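Alpha-glucosidase (Bacteroides thetaiotaomicron, PDB 5XFM) hydrolyses beta-L-arabinopyranosides and alpha-galactosides as a bifunctional glycoside hydrolase of family 97 that carries a calcium ion. Local coordinates at residues V122-T127 and R261-G266; Q515-V520 and Y579-N584; A585-L590 and R633-I638. The protein carries 1 engineered substitution. One frame throughout, in Å; residues are numbered along the deposited sequence.

Interaction 1: V122-T127 and R261-G266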
ATOM      1  N   VAL A 122      -7.389 -13.296   9.141  1.00 21.41           N
ATOM      2  CA  VAL A 122      -8.723 -13.701   8.747  1.00 21.52           C
ATOM      3  C   VAL A 122      -9.095 -12.986   7.454  1.00 21.67           C
ATOM      4  O   VAL A 122      -8.965 -11.777   7.363  1.00 19.23           O
ATOM      5  CB  VAL A 122      -9.759 -13.368   9.827  1.00 20.15           C
ATOM      6  CG1 VAL A 122     -11.161 -13.681   9.325  1.00 24.46           C
ATOM      7  CG2 VAL A 122      -9.454 -14.124  11.117  1.00 20.19           C
ATOM      8  N   ALA A 123      -9.514 -13.726   6.439  1.00 21.74           N
ATOM      9  CA  ALA A 123     -10.044 -13.092   5.236  1.00 20.22           C
ATOM     10  C   ALA A 123     -11.452 -13.600   5.023  1.00 18.83           C
ATOM     11  O   ALA A 123     -11.667 -14.797   5.016  1.00 24.15           O
ATOM     12  CB  ALA A 123      -9.179 -13.391   4.028  1.00 25.70           C
ATOM     13  N   PHE A 124     -12.434 -12.724   4.881  1.00 21.28           N
ATOM     14  CA  PHE A 124     -13.775 -13.259   4.697  1.00 21.21           C
ATOM     15  C   PHE A 124     -14.564 -12.507   3.653  1.00 20.09           C
ATOM     16  O   PHE A 124     -14.336 -11.326   3.424  1.00 20.58           O
ATOM     17  CB  PHE A 124     -14.544 -13.305   6.030  1.00 21.69           C
ATOM     18  CG  PHE A 124     -15.014 -11.970   6.533  1.00 22.02           C
ATOM     19  CD1 PHE A 124     -14.203 -11.199   7.347  1.00 19.68           C
ATOM     20  CD2 PHE A 124     -16.291 -11.512   6.240  1.00 21.34           C
ATOM     21  CE1 PHE A 124     -14.637  -9.988   7.827  1.00 15.43           C
ATOM     22  CE2 PHE A 124     -16.728 -10.293   6.717  1.00 17.85           C
ATOM     23  CZ  PHE A 124     -15.897  -9.531   7.511  1.00 16.62           C
ATOM     24  N   ARG A 125     -15.465 -13.214   2.983  1.00 20.35           N
ATOM     25  CA  ARG A 125     -16.261 -12.570   1.946  1.00 21.15           C
ATOM     26  C   ARG A 125     -17.645 -13.180   1.853  1.00 24.07           C
ATOM     27  O   ARG A 125     -17.908 -14.245   2.412  1.00 24.72           O
ATOM     28  CB  ARG A 125     -15.561 -12.654   0.586  1.00 22.25           C
ATOM     29  CG  ARG A 125     -15.493 -14.050  -0.006  1.00 27.43           C
ATOM     30  CD  ARG A 125     -15.164 -14.002  -1.494  1.00 21.51           C
ATOM     31  NE  ARG A 125     -14.902 -15.337  -2.019  1.00 25.50           N
ATOM     32  CZ  ARG A 125     -14.382 -15.590  -3.216  1.00 27.34           C
ATOM     33  NH1 ARG A 125     -14.050 -14.596  -4.034  1.00 20.69           N
ATOM     34  NH2 ARG A 125     -14.184 -16.845  -3.591  1.00 19.65           N
ATOM     35  N   TYR A 126     -18.543 -12.474   1.176  1.00 21.76           N
ATOM     36  CA  TYR A 126     -19.884 -12.983   0.942  1.00 26.26           C
ATOM     37  C   TYR A 126     -19.995 -13.573  -0.460  1.00 26.97           C
ATOM     38  O   TYR A 126     -19.345 -13.099  -1.389  1.00 26.43           O
ATOM     39  CB  TYR A 126     -20.921 -11.877   1.114  1.00 23.76           C
ATOM     40  CG  TYR A 126     -20.837 -11.123   2.418  1.00 28.86           C
ATOM     41  CD1 TYR A 126     -20.112  -9.944   2.507  1.00 23.43           C
ATOM     42  CD2 TYR A 126     -21.495 -11.580   3.557  1.00 23.89           C
ATOM     43  CE1 TYR A 126     -20.038  -9.237   3.685  1.00 24.89           C
ATOM     44  CE2 TYR A 126     -21.423 -10.881   4.746  1.00 23.28           C
ATOM     45  CZ  TYR A 126     -20.691  -9.706   4.804  1.00 25.66           C
ATOM     46  OH  TYR A 126     -20.611  -8.991   5.977  1.00 19.89           O
ATOM     47  N   THR A 127     -20.834 -14.590  -0.616  1.00 27.16           N
ATOM     48  CA  THR A 127     -21.188 -15.082  -1.943  1.00 24.12           C
ATOM     49  C   THR A 127     -22.697 -14.973  -2.139  1.00 26.65           C
ATOM     50  O   THR A 127     -23.467 -15.106  -1.184  1.00 28.85           O
ATOM     51  CB  THR A 127     -20.724 -16.539  -2.174  1.00 24.64           C
ATOM     52  OG1 THR A 127     -21.260 -17.401  -1.161  1.00 25.45           O
ATOM     53  CG2 THR A 127     -19.204 -16.628  -2.155  1.00 25.04           C
ATOM     54  N   ARG A 261     -12.689  -9.010   3.101  1.00 14.38           N
ATOM     55  CA  ARG A 261     -12.432  -8.174   4.269  1.00 18.49           C
ATOM     56  C   ARG A 261     -11.307  -8.842   5.055  1.00 18.94           C
ATOM     57  O   ARG A 261     -11.384 -10.042   5.327  1.00 20.38           O
ATOM     58  CB  ARG A 261     -13.677  -8.084   5.135  1.00 22.47           C
ATOM     59  CG  ARG A 261     -14.959  -7.809   4.370  1.00 21.42           C
ATOM     60  CD  ARG A 261     -14.943  -6.463   3.746  1.00 24.22           C
ATOM     61  NE  ARG A 261     -16.046  -6.228   2.816  1.00 22.42           N
ATOM     62  CZ  ARG A 261     -15.890  -5.595   1.655  1.00 23.65           C
ATOM     63  NH1 ARG A 261     -14.684  -5.184   1.275  1.00 15.25           N
ATOM     64  NH2 ARG A 261     -16.926  -5.404   0.857  1.00 28.01           N
ATOM     65  N   THR A 262     -10.281  -8.094   5.443  1.00 14.62           N
ATOM     66  CA  THR A 262      -9.118  -8.722   6.063  1.00 14.86           C
ATOM     67  C   THR A 262      -8.817  -8.206   7.468  1.00 19.45           C
ATOM     68  O   THR A 262      -8.851  -7.001   7.737  1.00 16.76           O
ATOM     69  CB  THR A 262      -7.857  -8.538   5.196  1.00 14.20           C
ATOM     70  OG1 THR A 262      -7.447  -7.165   5.224  1.00 18.17           O
ATOM     71  CG2 THR A 262      -8.135  -8.956   3.745  1.00 14.13           C
ATOM     72  N   ILE A 263      -8.501  -9.145   8.354  1.00 23.91           N
ATOM     73  CA  ILE A 263      -8.148  -8.848   9.732  1.00 23.91           C
ATOM     74  C   ILE A 263      -6.818  -9.504  10.097  1.00 23.36           C
ATOM     75  O   ILE A 263      -6.737 -10.723  10.229  1.00 27.87           O
ATOM     76  CB  ILE A 263      -9.221  -9.347  10.709  1.00 23.07           C
ATOM     77  CG1 ILE A 263     -10.617  -8.933  10.241  1.00 24.27           C
ATOM     78  CG2 ILE A 263      -8.935  -8.851  12.120  1.00 27.06           C
ATOM     79  CD1 ILE A 263     -11.739  -9.574  11.045  1.00 22.08           C
ATOM     80  N   THR A 264      -5.770  -8.703  10.236  1.00 21.06           N
ATOM     81  CA  THR A 264      -4.472  -9.225  10.635  1.00 16.50           C
ATOM     82  C   THR A 264      -4.314  -9.016  12.132  1.00 18.46           C
ATOM     83  O   THR A 264      -4.287  -7.890  12.603  1.00 17.19           O
ATOM     84  CB  THR A 264      -3.328  -8.527   9.880  1.00 20.74           C
ATOM     85  OG1 THR A 264      -3.497  -8.725   8.474  1.00 17.02           O
ATOM     86  CG2 THR A 264      -1.973  -9.071  10.315  1.00 17.37           C
ATOM     87  N   VAL A 265      -4.228 -10.093  12.892  1.00 25.00           N
ATOM     88  CA  VAL A 265      -4.296  -9.967  14.345  1.00 24.22           C
ATOM     89  C   VAL A 265      -3.120 -10.694  14.990  1.00 25.13           C
ATOM     90  O   VAL A 265      -2.696 -11.742  14.511  1.00 22.24           O
ATOM     91  CB  VAL A 265      -5.653 -10.483  14.878  1.00 23.58           C
ATOM     92  CG1 VAL A 265      -6.079 -11.720  14.125  1.00 21.88           C
ATOM     93  CG2 VAL A 265      -5.610 -10.732  16.392  1.00 23.77           C
ATOM     94  N   GLY A 266      -2.576 -10.126  16.062  1.00 26.02           N
ATOM     95  CA  GLY A 266      -1.528 -10.812  16.799  1.00 21.22           C
ATOM     96  C   GLY A 266      -1.321 -10.237  18.182  1.00 24.50           C
ATOM     97  O   GLY A 266      -1.932  -9.238  18.533  1.00 23.91           O
TER
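Arg261 lays the start of its side chain over one face of the Phe124 ring, and this pair, with Val122 beside Ile263, carries most of the surface buried between the strands. CB of Arg261 stands 3.7 Å from the centroid of the Phe124 ring and 24° off its normal, a CH-pi contact displaced toward the CE1 rim. Phe124 reaches there because chi1, 74°, sets CG between backbone N and carbonyl carbon, which turns the ring across toward the neighbouring strand. Arg261 then bends at chi2, and its guanidinium, nearly perpendicular to the ring, leaves to form salt bridges with Glu142 and Glu211. On the same face of the sheet, CB of Val122 meets CB of Ile263 at 4.2 Å, while CD1 of Ile263 approaches the Phe124 ring edge. Two reciprocal pairs of backbone bonds fix the antiparallel register, among them Arg261 N to Phe124 O at 2.9 Å. Without the Phe124 ring, as with an alanine here, a gap would probably open beside CB and CG of Arg261, and CD1 of Ile263 would lose its aromatic neighbour. The chemistry thus divides one arginine in two: its carbon stem joins the apolar layer between the N-terminal domain's sheets, and its buried charge is met by carboxylates.

Interaction 2: Q515-V520 and Y579-N584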
ATOM      1  N   GLN A 515      17.854   8.537   5.515  1.00 25.26           N
ATOM      2  CA  GLN A 515      17.390   8.459   4.134  1.00 26.93           C
ATOM      3  C   GLN A 515      17.768   7.156   3.453  1.00 22.41           C
ATOM      4  O   GLN A 515      16.967   6.595   2.707  1.00 28.70           O
ATOM      5  CB  GLN A 515      17.923   9.646   3.321  1.00 23.39           C
ATOM      6  CG  GLN A 515      17.424  10.988   3.812  1.00 27.21           C
ATOM      7  CD  GLN A 515      15.918  11.116   3.631  1.00 30.44           C
ATOM      8  OE1 GLN A 515      15.379  10.780   2.575  1.00 26.02           O
ATOM      9  NE2 GLN A 515      15.235  11.607   4.658  1.00 22.56           N
ATOM     10  N   LEU A 516      19.009   6.719   3.651  1.00 22.63           N
ATOM     11  CA  LEU A 516      19.493   5.464   3.088  1.00 24.44           C
ATOM     12  C   LEU A 516      18.670   4.285   3.642  1.00 28.45           C
ATOM     13  O   LEU A 516      18.233   3.405   2.895  1.00 22.54           O
ATOM     14  CB  LEU A 516      20.990   5.295   3.378  1.00 25.12           C
ATOM     15  CG  LEU A 516      21.932   6.400   2.857  1.00 28.69           C
ATOM     16  CD1 LEU A 516      23.392   6.059   3.116  1.00 31.40           C
ATOM     17  CD2 LEU A 516      21.726   6.719   1.376  1.00 20.38           C
ATOM     18  N   ALA A 517      18.448   4.300   4.954  1.00 18.50           N
ATOM     19  CA  ALA A 517      17.633   3.303   5.639  1.00 24.04           C
ATOM     20  C   ALA A 517      16.226   3.257   5.063  1.00 26.10           C
ATOM     21  O   ALA A 517      15.595   2.200   5.000  1.00 23.56           O
ATOM     22  CB  ALA A 517      17.577   3.598   7.133  1.00 23.03           C
ATOM     23  N   THR A 518      15.739   4.421   4.651  1.00 24.00           N
ATOM     24  CA  THR A 518      14.399   4.546   4.093  1.00 30.10           C
ATOM     25  C   THR A 518      14.246   3.813   2.744  1.00 26.56           C
ATOM     26  O   THR A 518      13.143   3.421   2.363  1.00 22.90           O
ATOM     27  CB  THR A 518      14.046   6.056   3.955  1.00 29.03           C
ATOM     28  OG1 THR A 518      13.466   6.521   5.180  1.00 32.52           O
ATOM     29  CG2 THR A 518      13.084   6.333   2.813  1.00 37.62           C
ATOM     30  N   THR A 519      15.351   3.577   2.041  1.00 24.09           N
ATOM     31  CA  THR A 519      15.286   2.801   0.801  1.00 23.49           C
ATOM     32  C   THR A 519      15.006   1.323   1.080  1.00 28.86           C
ATOM     33  O   THR A 519      14.523   0.587   0.214  1.00 26.64           O
ATOM     34  CB  THR A 519      16.587   2.940  -0.037  1.00 29.36           C
ATOM     35  OG1 THR A 519      17.686   2.315   0.641  1.00 26.21           O
ATOM     36  CG2 THR A 519      16.901   4.416  -0.289  1.00 29.70           C
ATOM     37  N   VAL A 520      15.304   0.893   2.298  1.00 26.02           N
ATOM     38  CA  VAL A 520      15.032  -0.473   2.701  1.00 26.28           C
ATOM     39  C   VAL A 520      13.689  -0.562   3.428  1.00 30.25           C
ATOM     40  O   VAL A 520      12.944  -1.532   3.269  1.00 29.64           O
ATOM     41  CB  VAL A 520      16.164  -1.014   3.589  1.00 26.20           C
ATOM     42  CG1 VAL A 520      15.848  -2.419   4.052  1.00 27.42           C
ATOM     43  CG2 VAL A 520      17.474  -0.997   2.819  1.00 26.07           C
ATOM     44  N   TYR A 579      19.780  -7.061   4.483  1.00 35.12           N
ATOM     45  CA  TYR A 579      19.791  -5.631   4.761  1.00 33.68           C
ATOM     46  C   TYR A 579      18.944  -5.320   5.997  1.00 35.57           C
ATOM     47  O   TYR A 579      17.727  -5.481   5.970  1.00 38.10           O
ATOM     48  CB  TYR A 579      19.243  -4.839   3.569  1.00 31.53           C
ATOM     49  CG  TYR A 579      19.982  -4.999   2.252  1.00 30.71           C
ATOM     50  CD1 TYR A 579      19.857  -6.156   1.492  1.00 30.57           C
ATOM     51  CD2 TYR A 579      20.763  -3.964   1.745  1.00 34.26           C
ATOM     52  CE1 TYR A 579      20.518  -6.292   0.279  1.00 32.83           C
ATOM     53  CE2 TYR A 579      21.425  -4.091   0.536  1.00 29.43           C
ATOM     54  CZ  TYR A 579      21.300  -5.255  -0.191  1.00 32.91           C
ATOM     55  OH  TYR A 579      21.956  -5.381  -1.391  1.00 38.02           O
ATOM     56  N   LEU A 580      19.570  -4.864   7.074  1.00 33.34           N
ATOM     57  CA  LEU A 580      18.811  -4.394   8.226  1.00 33.06           C
ATOM     58  C   LEU A 580      18.772  -2.868   8.235  1.00 32.47           C
ATOM     59  O   LEU A 580      19.791  -2.204   8.067  1.00 28.31           O
ATOM     60  CB  LEU A 580      19.396  -4.923   9.537  1.00 31.53           C
ATOM     61  CG  LEU A 580      18.565  -4.529  10.763  1.00 30.44           C
ATOM     62  CD1 LEU A 580      18.331  -5.721  11.657  1.00 36.57           C
ATOM     63  CD2 LEU A 580      19.237  -3.411  11.539  1.00 34.21           C
ATOM     64  N   ALA A 581      17.580  -2.318   8.418  1.00 34.03           N
ATOM     65  CA  ALA A 581      17.411  -0.878   8.440  1.00 28.04           C
ATOM     66  C   ALA A 581      16.598  -0.474   9.655  1.00 27.72           C
ATOM     67  O   ALA A 581      15.611  -1.135  10.008  1.00 22.26           O
ATOM     68  CB  ALA A 581      16.746  -0.397   7.164  1.00 30.04           C
ATOM     69  N   ALA A 582      17.036   0.595  10.312  1.00 26.03           N
ATOM     70  CA  ALA A 582      16.313   1.103  11.470  1.00 27.65           C
ATOM     71  C   ALA A 582      16.312   2.617  11.491  1.00 28.30           C
ATOM     72  O   ALA A 582      17.305   3.241  11.121  1.00 32.64           O
ATOM     73  CB  ALA A 582      16.914   0.554  12.759  1.00 28.94           C
ATOM     74  N   VAL A 583      15.192   3.214  11.893  1.00 25.91           N
ATOM     75  CA  VAL A 583      15.164   4.657  12.137  1.00 23.70           C
ATOM     76  C   VAL A 583      14.409   5.012  13.415  1.00 24.19           C
ATOM     77  O   VAL A 583      13.555   4.240  13.903  1.00 24.78           O
ATOM     78  CB  VAL A 583      14.521   5.454  10.972  1.00 26.53           C
ATOM     79  CG1 VAL A 583      15.303   5.274   9.672  1.00 24.93           C
ATOM     80  CG2 VAL A 583      13.054   5.078  10.806  1.00 23.86           C
ATOM     81  N   ASN A 584      14.725   6.199  13.934  1.00 20.83           N
ATOM     82  CA  ASN A 584      14.167   6.678  15.198  1.00 24.01           C
ATOM     83  C   ASN A 584      13.450   8.026  15.076  1.00 23.28           C
ATOM     84  O   ASN A 584      14.067   9.043  14.743  1.00 25.30           O
ATOM     85  CB  ASN A 584      15.280   6.780  16.247  1.00 24.57           C
ATOM     86  CG  ASN A 584      14.806   7.399  17.557  1.00 30.97           C
ATOM     87  OD1 ASN A 584      13.628   7.313  17.922  1.00 30.60           O
ATOM     88  ND2 ASN A 584      15.732   8.028  18.274  1.00 30.26           N
TER
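Val520 faces strand 579-584 from the last turn of helix 512-521, and its side chain can be traced atom by atom. CB lies 3.7 Å from CB of Ala581, the shortest approach between two side chains in the contact. One branch, CG1, is anti to the backbone N (chi1 178°) and is directed toward the Tyr579 end of the strand: it stays 3.8 Å from CB of Ala581 and comes within 4.2 Å of CB of Tyr579, with the carbonyl O of Tyr579 at a similar distance. One turn earlier, Ala517 fills the other half of the interface, its CB meeting CG1 of Val583 at 3.8 Å. The methyl of Ala581 sits between these two helix residues, 3.6 Å from the carbonyl O of Ala517 as well as against Val520. With Ala517 and Ala581 meeting at the centre, their CA atoms 5.0 Å apart, the axes of the short segments come to 7.4 Å at an angle of 124°. Tyr579, Ala581 and Val583 are alternate residues of one strand, and they present a single sheet face to the helix. This is a helix packed on one face of an antiparallel sheet, at the junction of the catalytic TIM-barrel region and the C-terminal region.

Interaction 3: A585-L590 and R633-I638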
ATOM      1  N   ALA A 585      12.156   8.037  15.384  1.00 23.95           N
ATOM      2  CA  ALA A 585      11.372   9.269  15.337  1.00 27.44           C
ATOM      3  C   ALA A 585      11.159   9.861  16.725  1.00 29.47           C
ATOM      4  O   ALA A 585      10.452  10.859  16.873  1.00 30.11           O
ATOM      5  CB  ALA A 585      10.025   9.024  14.667  1.00 22.07           C
ATOM      6  N   GLY A 586      11.746   9.243  17.743  1.00 26.00           N
ATOM      7  CA  GLY A 586      11.645   9.783  19.088  1.00 35.16           C
ATOM      8  C   GLY A 586      12.512  11.021  19.209  1.00 37.91           C
ATOM      9  O   GLY A 586      13.274  11.335  18.293  1.00 42.19           O
ATOM     10  N   LYS A 587      12.413  11.726  20.331  1.00 43.42           N
ATOM     11  CA  LYS A 587      13.296  12.867  20.567  1.00 48.73           C
ATOM     12  C   LYS A 587      14.418  12.528  21.546  1.00 47.82           C
ATOM     13  O   LYS A 587      15.361  13.304  21.705  1.00 49.32           O
ATOM     14  CB  LYS A 587      12.509  14.098  21.027  1.00 50.40           C
ATOM     15  CG  LYS A 587      12.244  15.052  19.858  1.00 58.75           C
ATOM     16  CD  LYS A 587      10.979  15.873  20.012  1.00 60.81           C
ATOM     17  CE  LYS A 587      10.291  16.075  18.659  1.00 55.92           C
ATOM     18  NZ  LYS A 587      10.359  14.883  17.750  1.00 41.50           N
ATOM     19  N   GLU A 588      14.341  11.356  22.169  1.00 47.67           N
ATOM     20  CA  GLU A 588      15.468  10.877  22.956  1.00 45.91           C
ATOM     21  C   GLU A 588      16.180   9.791  22.165  1.00 44.03           C
ATOM     22  O   GLU A 588      15.558   9.089  21.363  1.00 41.03           O
ATOM     23  CB  GLU A 588      15.043  10.335  24.328  1.00 49.23           C
ATOM     24  CG  GLU A 588      14.533  11.367  25.323  1.00 59.77           C
ATOM     25  CD  GLU A 588      13.863  10.724  26.527  1.00 75.23           C
ATOM     26  OE1 GLU A 588      13.859   9.477  26.609  1.00 77.33           O
ATOM     27  OE2 GLU A 588      13.406  11.463  27.426  1.00 83.38           O
ATOM     28  N   PRO A 589      17.491   9.641  22.401  1.00 41.52           N
ATOM     29  CA  PRO A 589      18.267   8.592  21.739  1.00 38.35           C
ATOM     30  C   PRO A 589      17.671   7.219  22.002  1.00 40.87           C
ATOM     31  O   PRO A 589      17.085   6.979  23.058  1.00 41.97           O
ATOM     32  CB  PRO A 589      19.648   8.728  22.375  1.00 40.70           C
ATOM     33  CG  PRO A 589      19.728  10.168  22.765  1.00 46.12           C
ATOM     34  CD  PRO A 589      18.342  10.513  23.230  1.00 42.88           C
ATOM     35  N   LEU A 590      17.837   6.322  21.043  1.00 38.10           N
ATOM     36  CA  LEU A 590      17.182   5.029  21.096  1.00 36.18           C
ATOM     37  C   LEU A 590      18.206   3.920  21.238  1.00 40.75           C
ATOM     38  O   LEU A 590      19.081   3.768  20.392  1.00 36.97           O
ATOM     39  CB  LEU A 590      16.351   4.821  19.838  1.00 32.78           C
ATOM     40  CG  LEU A 590      15.405   3.629  19.801  1.00 33.77           C
ATOM     41  CD1 LEU A 590      14.232   3.788  20.753  1.00 35.45           C
ATOM     42  CD2 LEU A 590      14.940   3.430  18.375  1.00 33.77           C
ATOM     43  N   ARG A 633      20.424   8.191  17.225  1.00 33.92           N
ATOM     44  CA  ARG A 633      20.041   9.565  17.519  1.00 34.91           C
ATOM     45  C   ARG A 633      18.653   9.871  16.962  1.00 36.22           C
ATOM     46  O   ARG A 633      18.200   9.206  16.027  1.00 33.24           O
ATOM     47  CB  ARG A 633      21.083  10.540  16.957  1.00 37.29           C
ATOM     48  CG  ARG A 633      20.986  10.806  15.464  1.00 37.58           C
ATOM     49  CD  ARG A 633      22.087  11.764  15.024  1.00 41.29           C
ATOM     50  NE  ARG A 633      21.754  13.160  15.296  1.00 44.94           N
ATOM     51  CZ  ARG A 633      22.655  14.123  15.460  1.00 45.03           C
ATOM     52  NH1 ARG A 633      23.949  13.841  15.383  1.00 50.14           N
ATOM     53  NH2 ARG A 633      22.264  15.366  15.706  1.00 46.26           N
ATOM     54  N   PRO A 634      17.955  10.847  17.566  1.00 41.19           N
ATOM     55  CA  PRO A 634      16.677  11.321  17.022  1.00 36.57           C
ATOM     56  C   PRO A 634      16.802  11.795  15.574  1.00 35.52           C
ATOM     57  O   PRO A 634      17.809  12.411  15.217  1.00 32.93           O
ATOM     58  CB  PRO A 634      16.310  12.480  17.956  1.00 38.14           C
ATOM     59  CG  PRO A 634      17.020  12.162  19.234  1.00 36.48           C
ATOM     60  CD  PRO A 634      18.322  11.567  18.800  1.00 36.01           C
ATOM     61  N   GLN A 635      15.787  11.491  14.762  1.00 33.17           N
ATOM     62  CA  GLN A 635      15.774  11.817  13.335  1.00 31.73           C
ATOM     63  C   GLN A 635      16.900  11.097  12.596  1.00 31.39           C
ATOM     64  O   GLN A 635      17.286  11.495  11.493  1.00 28.75           O
ATOM     65  CB  GLN A 635      15.872  13.334  13.115  1.00 32.56           C
ATOM     66  CG  GLN A 635      14.885  14.146  13.944  1.00 34.76           C
ATOM     67  CD  GLN A 635      13.444  13.919  13.527  1.00 35.61           C
ATOM     68  OE1 GLN A 635      13.121  13.940  12.340  1.00 34.34           O
ATOM     69  NE2 GLN A 635      12.575  13.672  14.503  1.00 39.20           N
ATOM     70  N   GLY A 636      17.425  10.041  13.212  1.00 25.70           N
ATOM     71  CA  GLY A 636      18.530   9.303  12.633  1.00 28.43           C
ATOM     72  C   GLY A 636      18.197   7.857  12.302  1.00 30.64           C
ATOM     73  O   GLY A 636      17.069   7.385  12.524  1.00 25.89           O
ATOM     74  N   GLY A 637      19.199   7.151  11.783  1.00 26.88           N
ATOM     75  CA  GLY A 637      19.029   5.783  11.343  1.00 27.12           C
ATOM     76  C   GLY A 637      20.318   4.983  11.313  1.00 32.07           C
ATOM     77  O   GLY A 637      21.412   5.521  11.497  1.00 29.80           O
ATOM     78  N   ILE A 638      20.172   3.685  11.061  1.00 33.90           N
ATOM     79  CA  ILE A 638      21.282   2.741  11.020  1.00 32.24           C
ATOM     80  C   ILE A 638      20.995   1.705   9.944  1.00 32.89           C
ATOM     81  O   ILE A 638      19.837   1.316   9.744  1.00 35.11           O
ATOM     82  CB  ILE A 638      21.498   2.044  12.391  1.00 36.60           C
ATOM     83  CG1 ILE A 638      22.511   2.819  13.228  1.00 35.03           C
ATOM     84  CG2 ILE A 638      21.995   0.616  12.224  1.00 34.83           C
ATOM     85  CD1 ILE A 638      22.485   2.465  14.692  1.00 49.93           C
TER
HETATM   86  O   HOH W   1      10.276  13.149  15.440  1.00 37.82           O
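The backbones meet as an irregular loop, 585-590, beside a type II beta turn from Arg633 to Gly636, with CA atoms of Lys587 and Pro634 5.1 Å apart and those of Pro589 and Arg633 4.7 Å apart. Gln635 takes the third position of the turn with phi/psi of 63/19°, and the closing bond from Gly636 N to Arg633 O is weak. Pro634, in the second position, supplies the largest buried area: its ring points into the loop and touches two successive carbonyls, CB lying 3.3 Å from Gly586 O and CG 3.2 Å from Lys587 O. Farther round the ring, CD faces CG of Pro589 at 4.4 Å, a looser apolar contact. Gln635 approaches the loop with the end of its side chain. Its chain bends at chi2 (-67°), bringing NE2 to a water that accepts a weak bond from it and donates to Ala585 O at 2.7 Å. The Lys587 side chain runs alongside Gln635 in the same direction. Asn584, just before the loop, accepts from Gly586 N through OD1 and donates from ND2 to Glu588 O. At the surface of the C-terminal domain, this is a type II turn with proline in its second position, joining strands 627-632 and 636-641 and packed by van der Waals contact and a water bridge with one weak leg against the connection between strands 577-584 and 590-595.

Overall arrangement
Along the chain the three contacts come in series, interaction 1 closing before interaction 2 opens and interaction 2 before interaction 3. Interaction 1 stands apart in the nine-stranded antiparallel sheet of the N-terminal region, its centre about 31 Å from that of interaction 2 and about 36 Å from that of interaction 3. The centres of the latter two lie about 12 Å apart, and both reach the C-terminal antiparallel sheet, where strands 577-584 and 636-641 are neighbours; probable backbone hydrogen bonds link Ala582 O to Ile638 N and Asn584 N to Gly636 O. Interaction 2 holds one face of that sheet to helix 512-521 of the catalytic TIM-barrel region, whereas interaction 3 packs two of its connections together at the surface.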